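Local coordinates for protein NAD(P)H-flavin oxidoreductase (Agrobacterium tumefaciens str. C58, PDB 2FRE) that binds flavin mononucleotide and probably uses it to pass electrons from NAD(P)H to a substrate, as in other nitroreductase-family flavoenzymes, at residues Ala85-Phe90 against Val159-Leu164; Phe90-Asp95 against Asp151-Glu156. All coordinates share one frame; numbering follows the deposited sequence.

Contact 1. Residues Ala85-Phe90 against Val159-Leu164; sequences ASVLLF and VAIGTL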
loop_
_atom_site.group_PDB
_atom_site.type_symbol
_atom_site.label_atom_id
_atom_site.label_comp_id
_atom_site.label_asym_id
_atom_site.label_seq_id
_atom_site.Cartn_x
_atom_site.Cartn_y
_atom_site.Cartn_z
ATOM N N ALA A 85 -15.066 17.049 3.853
ATOM C CA ALA A 85 -13.885 16.845 3.045
ATOM C C ALA A 85 -14.093 17.489 1.672
ATOM O O ALA A 85 -15.206 17.871 1.313
ATOM C CB ALA A 85 -13.608 15.365 2.893
ATOM N N SER A 86 -13.005 17.598 0.917
ATOM C CA SER A 86 -13.029 18.214 -0.401
ATOM C C SER A 86 -13.375 17.219 -1.505
ATOM O O SER A 86 -13.914 17.609 -2.541
ATOM C CB SER A 86 -11.669 18.851 -0.717
ATOM O OG SER A 86 -11.446 19.997 0.058
ATOM N N VAL A 87 -13.031 15.955 -1.277
ATOM C CA VAL A 87 -13.226 14.867 -2.225
ATOM C C VAL A 87 -13.583 13.621 -1.426
ATOM O O VAL A 87 -13.026 13.395 -0.353
ATOM C CB VAL A 87 -11.913 14.605 -3.042
ATOM C CG1 VAL A 87 -12.008 13.329 -3.852
ATOM C CG2 VAL A 87 -11.586 15.779 -3.934
ATOM N N LEU A 88 -14.530 12.838 -1.941
ATOM C CA LEU A 88 -14.783 11.494 -1.461
ATOM C C LEU A 88 -14.600 10.537 -2.637
ATOM O O LEU A 88 -14.992 10.846 -3.769
ATOM C CB LEU A 88 -16.193 11.360 -0.877
ATOM C CG LEU A 88 -16.416 12.038 0.476
ATOM C CD1 LEU A 88 -17.881 12.160 0.794
ATOM C CD2 LEU A 88 -15.734 11.268 1.556
ATOM N N LEU A 89 -14.010 9.375 -2.364
ATOM C CA LEU A 89 -13.870 8.353 -3.370
ATOM C C LEU A 89 -13.839 6.962 -2.746
ATOM O O LEU A 89 -13.620 6.814 -1.548
ATOM C CB LEU A 89 -12.597 8.598 -4.203
ATOM C CG LEU A 89 -11.229 8.521 -3.508
ATOM C CD1 LEU A 89 -10.697 7.093 -3.407
ATOM C CD2 LEU A 89 -10.208 9.367 -4.273
ATOM N N PHE A 90 -14.060 5.956 -3.580
ATOM C CA PHE A 90 -13.973 4.573 -3.157
ATOM C C PHE A 90 -12.871 3.869 -3.942
ATOM O O PHE A 90 -12.748 3.998 -5.178
ATOM C CB PHE A 90 -15.347 3.888 -3.250
ATOM C CG PHE A 90 -16.375 4.547 -2.388
ATOM C CD1 PHE A 90 -16.429 4.276 -1.013
ATOM C CD2 PHE A 90 -17.224 5.502 -2.915
ATOM C CE1 PHE A 90 -17.350 4.922 -0.197
ATOM C CE2 PHE A 90 -18.141 6.166 -2.111
ATOM C CZ PHE A 90 -18.204 5.883 -0.741
ATOM N N VAL A 159 -12.344 6.854 0.875
ATOM C CA VAL A 159 -11.280 7.800 1.163
ATOM C C VAL A 159 -11.832 9.204 1.114
ATOM O O VAL A 159 -12.459 9.593 0.124
ATOM C CB VAL A 159 -10.125 7.688 0.154
ATOM C CG1 VAL A 159 -9.035 8.672 0.492
ATOM C CG2 VAL A 159 -9.567 6.266 0.130
ATOM N N ALA A 160 -11.595 9.943 2.194
ATOM C CA ALA A 160 -11.901 11.357 2.290
ATOM C C ALA A 160 -10.573 12.124 2.168
ATOM O O ALA A 160 -9.577 11.774 2.833
ATOM C CB ALA A 160 -12.548 11.646 3.608
ATOM N N ILE A 161 -10.557 13.140 1.303
ATOM C CA ILE A 161 -9.393 13.981 1.102
ATOM C C ILE A 161 -9.781 15.448 1.206
ATOM O O ILE A 161 -10.814 15.859 0.689
ATOM C CB ILE A 161 -8.733 13.770 -0.279
ATOM C CG1 ILE A 161 -8.778 12.296 -0.711
ATOM C CG2 ILE A 161 -7.276 14.293 -0.231
ATOM C CD1 ILE A 161 -8.325 12.051 -2.173
ATOM N N GLY A 162 -8.943 16.233 1.875
ATOM C CA GLY A 162 -9.231 17.641 2.061
ATOM C C GLY A 162 -8.099 18.385 2.722
ATOM O O GLY A 162 -6.983 17.862 2.892
ATOM N N THR A 163 -8.392 19.623 3.075
ATOM C CA THR A 163 -7.439 20.503 3.710
ATOM C C THR A 163 -7.762 20.623 5.192
ATOM O O THR A 163 -8.892 20.955 5.568
ATOM C CB THR A 163 -7.469 21.879 3.058
ATOM O OG1 THR A 163 -7.119 21.746 1.669
ATOM C CG2 THR A 163 -6.500 22.827 3.745
ATOM N N LEU A 164 -6.752 20.354 6.015
ATOM C CA LEU A 164 -6.891 20.300 7.459
ATOM C C LEU A 164 -7.306 21.656 7.995
ATOM O O LEU A 164 -6.882 22.683 7.476
ATOM C CB LEU A 164 -5.561 19.872 8.103
ATOM C CG LEU A 164 -5.501 19.697 9.632
ATOM C CD1 LEU A 164 -6.428 18.609 10.119
ATOM C CD2 LEU A 164 -4.078 19.392 10.103
HETATM O O HOH W 1 -11.169 20.187 2.901
HETATM O O HOH W 2 -9.076 21.167 -0.107
#
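Leu89 meets Val159 and Ile161 on one face of an antiparallel strand pair. Its CD1 methyl rests 3.7 Å from Val159 CB, with the two side chains side by side and pointing the same way. The other methyl, CD2, reaches along the face to Ile161 CD1 at 3.9 Å. Leu89 CG sits between its own backbone N and carbonyl carbon (chi1 64°), and this leans the branched end toward Val159 and Ile161. Val87 lies on the same face, and its CG1 is a looser neighbour of Ile161 CD1. On the other face, Ala160 CB is touched by Leu88 CD2 at 3.8 Å and by Ala85 CB at 3.9 Å.

The backbone sets this register. Val87 with Ile161 and Leu89 with Val159 are hydrogen-bonded pairs, and Leu88 with Ala160 is the non-hydrogen-bonded pair between them. At the start of strand 87-90 the regular pattern breaks into a classic beta bulge. Ser86 and Val87 both face Ile161, and Ile161 O accepts from Ser86 N at 2.8 Å and from Val87 N at 3.0 Å. The Val87 donor lies in the carbonyl plane; the Ser86 donor is tilted 20° from it. These strands belong to the central sheet of the nitroreductase fold, a sheet packed between helices. Gly162 has no side chain where the bulge brings Ser86 close.

Beyond the bulge, two waters join Ser86 OG to Thr163. One accepts from Thr163 N at 2.8 Å and the other bonds Thr163 OG1; both donate to Ser86 OG. That hydroxyl is also hydrogen-bonded to Ser29 O. Helix 33-44 packs on Val87, Leu89 and Ile161 through Leu36 and Leu40, while Trp118 and Leu121 of helix 110-127 touch Val159 and Ile161.

Contact 2. Residues Phe90-Asp95 against Asp151-Glu156; sequences FVISRD and DGFKVE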
loop_
_atom_site.group_PDB
_atom_site.type_symbol
_atom_site.label_atom_id
_atom_site.label_comp_id
_atom_site.label_asym_id
_atom_site.label_seq_id
_atom_site.Cartn_x
_atom_site.Cartn_y
_atom_site.Cartn_z
ATOM N N PHE A 90 -14.060 5.956 -3.580
ATOM C CA PHE A 90 -13.973 4.573 -3.157
ATOM C C PHE A 90 -12.871 3.869 -3.942
ATOM O O PHE A 90 -12.748 3.998 -5.178
ATOM C CB PHE A 90 -15.347 3.888 -3.250
ATOM C CG PHE A 90 -16.375 4.547 -2.388
ATOM C CD1 PHE A 90 -16.429 4.276 -1.013
ATOM C CD2 PHE A 90 -17.224 5.502 -2.915
ATOM C CE1 PHE A 90 -17.350 4.922 -0.197
ATOM C CE2 PHE A 90 -18.141 6.166 -2.111
ATOM C CZ PHE A 90 -18.204 5.883 -0.741
ATOM N N VAL A 91 -12.040 3.161 -3.192
ATOM C CA VAL A 91 -11.001 2.342 -3.756
ATOM C C VAL A 91 -11.558 0.932 -3.956
ATOM O O VAL A 91 -12.040 0.298 -3.033
ATOM C CB VAL A 91 -9.744 2.282 -2.880
ATOM C CG1 VAL A 91 -8.699 1.405 -3.558
ATOM C CG2 VAL A 91 -9.198 3.670 -2.611
ATOM N N ILE A 92 -11.496 0.482 -5.195
ATOM C CA ILE A 92 -12.107 -0.750 -5.633
ATOM C C ILE A 92 -11.004 -1.599 -6.230
ATOM O O ILE A 92 -9.996 -1.054 -6.679
ATOM C CB ILE A 92 -13.164 -0.417 -6.704
ATOM C CG1 ILE A 92 -14.304 0.354 -6.056
ATOM C CG2 ILE A 92 -13.690 -1.665 -7.418
ATOM C CD1 ILE A 92 -14.842 1.382 -6.953
ATOM N N SER A 93 -11.177 -2.915 -6.248
ATOM C CA SER A 93 -10.230 -3.782 -6.967
ATOM C C SER A 93 -10.921 -4.928 -7.690
ATOM O O SER A 93 -11.911 -5.476 -7.206
ATOM C CB SER A 93 -9.165 -4.347 -6.028
ATOM O OG SER A 93 -9.735 -5.239 -5.095
ATOM N N ARG A 94 -10.355 -5.297 -8.828
ATOM C CA ARG A 94 -10.821 -6.452 -9.616
ATOM C C ARG A 94 -10.315 -7.716 -8.923
ATOM O O ARG A 94 -9.116 -7.870 -8.747
ATOM C CB ARG A 94 -10.286 -6.360 -11.047
ATOM C CG ARG A 94 -10.991 -7.276 -12.039
ATOM C CD ARG A 94 -10.445 -7.166 -13.454
ATOM N NE ARG A 94 -11.519 -7.409 -14.424
ATOM C CZ ARG A 94 -11.827 -6.636 -15.470
ATOM N NH1 ARG A 94 -11.133 -5.543 -15.762
ATOM N NH2 ARG A 94 -12.842 -6.980 -16.249
ATOM N N ASP A 95 -11.225 -8.601 -8.513
ATOM C CA ASP A 95 -10.841 -9.774 -7.698
ATOM C C ASP A 95 -10.387 -10.973 -8.531
ATOM O O ASP A 95 -10.226 -12.084 -8.019
ATOM C CB ASP A 95 -11.966 -10.195 -6.749
ATOM C CG ASP A 95 -13.186 -10.765 -7.465
ATOM O OD1 ASP A 95 -13.097 -11.286 -8.601
ATOM O OD2 ASP A 95 -14.259 -10.690 -6.855
ATOM N N ASP A 151 -19.706 -6.986 -11.487
ATOM C CA ASP A 151 -19.396 -8.225 -10.805
ATOM C C ASP A 151 -17.898 -8.478 -10.889
ATOM O O ASP A 151 -17.262 -8.175 -11.907
ATOM C CB ASP A 151 -20.158 -9.414 -11.430
ATOM C CG ASP A 151 -21.680 -9.282 -11.300
ATOM O OD1 ASP A 151 -22.163 -8.375 -10.570
ATOM O OD2 ASP A 151 -22.404 -10.088 -11.933
ATOM N N GLY A 152 -17.342 -9.022 -9.814
ATOM C CA GLY A 152 -15.932 -9.366 -9.793
ATOM C C GLY A 152 -15.057 -8.194 -9.408
ATOM O O GLY A 152 -13.847 -8.268 -9.560
ATOM N N PHE A 153 -15.674 -7.101 -8.952
ATOM C CA PHE A 153 -14.942 -5.972 -8.380
ATOM C C PHE A 153 -15.323 -5.801 -6.923
ATOM O O PHE A 153 -16.505 -5.801 -6.588
ATOM C CB PHE A 153 -15.235 -4.695 -9.164
ATOM C CG PHE A 153 -14.556 -4.652 -10.505
ATOM C CD1 PHE A 153 -13.331 -4.011 -10.646
ATOM C CD2 PHE A 153 -15.124 -5.264 -11.607
ATOM C CE1 PHE A 153 -12.681 -3.972 -11.849
ATOM C CE2 PHE A 153 -14.478 -5.237 -12.831
ATOM C CZ PHE A 153 -13.248 -4.580 -12.949
ATOM N N LYS A 154 -14.315 -5.636 -6.079
ATOM C CA LYS A 154 -14.464 -5.535 -4.638
ATOM C C LYS A 154 -14.255 -4.089 -4.152
ATOM O O LYS A 154 -13.330 -3.399 -4.601
ATOM C CB LYS A 154 -13.451 -6.468 -3.971
ATOM C CG LYS A 154 -13.311 -6.300 -2.485
ATOM C CD LYS A 154 -12.414 -7.354 -1.873
ATOM C CE LYS A 154 -11.895 -6.967 -0.511
ATOM N NZ LYS A 154 -12.745 -5.948 0.163
ATOM N N VAL A 155 -15.111 -3.651 -3.231
ATOM C CA VAL A 155 -14.947 -2.370 -2.562
ATOM C C VAL A 155 -13.954 -2.578 -1.412
ATOM O O VAL A 155 -14.216 -3.337 -0.490
ATOM C CB VAL A 155 -16.294 -1.821 -2.027
ATOM C CG1 VAL A 155 -16.089 -0.462 -1.359
ATOM C CG2 VAL A 155 -17.326 -1.718 -3.163
ATOM N N GLU A 156 -12.805 -1.938 -1.503
ATOM C CA GLU A 156 -11.765 -2.050 -0.499
ATOM C C GLU A 156 -11.962 -1.040 0.611
ATOM O O GLU A 156 -11.940 -1.406 1.784
ATOM C CB GLU A 156 -10.382 -1.819 -1.126
ATOM C CG GLU A 156 -10.018 -2.814 -2.240
ATOM C CD GLU A 156 -9.821 -4.226 -1.734
ATOM O OE1 GLU A 156 -9.717 -4.409 -0.501
ATOM O OE2 GLU A 156 -9.744 -5.154 -2.559
#
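Arg94 extends with CG anti to its backbone N (chi1 -164°), and Phe153 holds its ring beside its own N. Together these torsions bring Arg94 CG over one face of the ring, and the rest of the chain runs out past its rim at CZ. Arg94 CG stands 4.0 Å from the Phe153 ring centroid, a CH-pi contact offset toward the rim. Farther out, Phe153 CZ lies over one face of the guanidinium, 3.5 Å from Arg94 CZ. The two planes are 52° apart, so this is not a parallel stack. Ile92 CG2 approaches Phe153 CB at 3.8 Å from the same side of the sheet.

The strands are antiparallel neighbours in the central sheet of the nitroreductase fold. Ser93 and Lys154 form the hydrogen-bonded pair, with Lys154 N giving a nearly straight bond (176°) to Ser93 O at 2.7 Å. Asp95 N bonds Gly152 O at 2.8 Å and extends the pairing to just before the start of strand 153-162. On the face that carries Ser93 and Lys154, Ser93 OG appears to donate to Glu156 OE2, though the hydroxyl's position is less sure. Ser111 OG also bonds Glu156 OE2, and Lys154 NZ forms a salt bridge with Glu156 OE1. Phe195 of the second subunit meets the Phe153 ring edge-to-face.

Overall arrangement
Contacts 1 and 2 are successive parts of one pairing between strands 87-98 and 153-162. Their centres are about 19 Å apart. Their ranges overlap at Phe90, and they meet where Val159 CG2 packs against Val91 CG2 at 3.8 Å. Contact 1 lies nearer the centre of the chain, about 9 Å from it against about 14 Å for contact 2. It touches no other subunit, whereas contact 2 reaches the dimer interface. Both approach bound FMN: the side chain of Val159 is about 8 Å from a flavin and that of Glu156 about 7 Å. Helix 110-127, whose Phe112 and Asp113 line a flavin pocket, packs against both contacts.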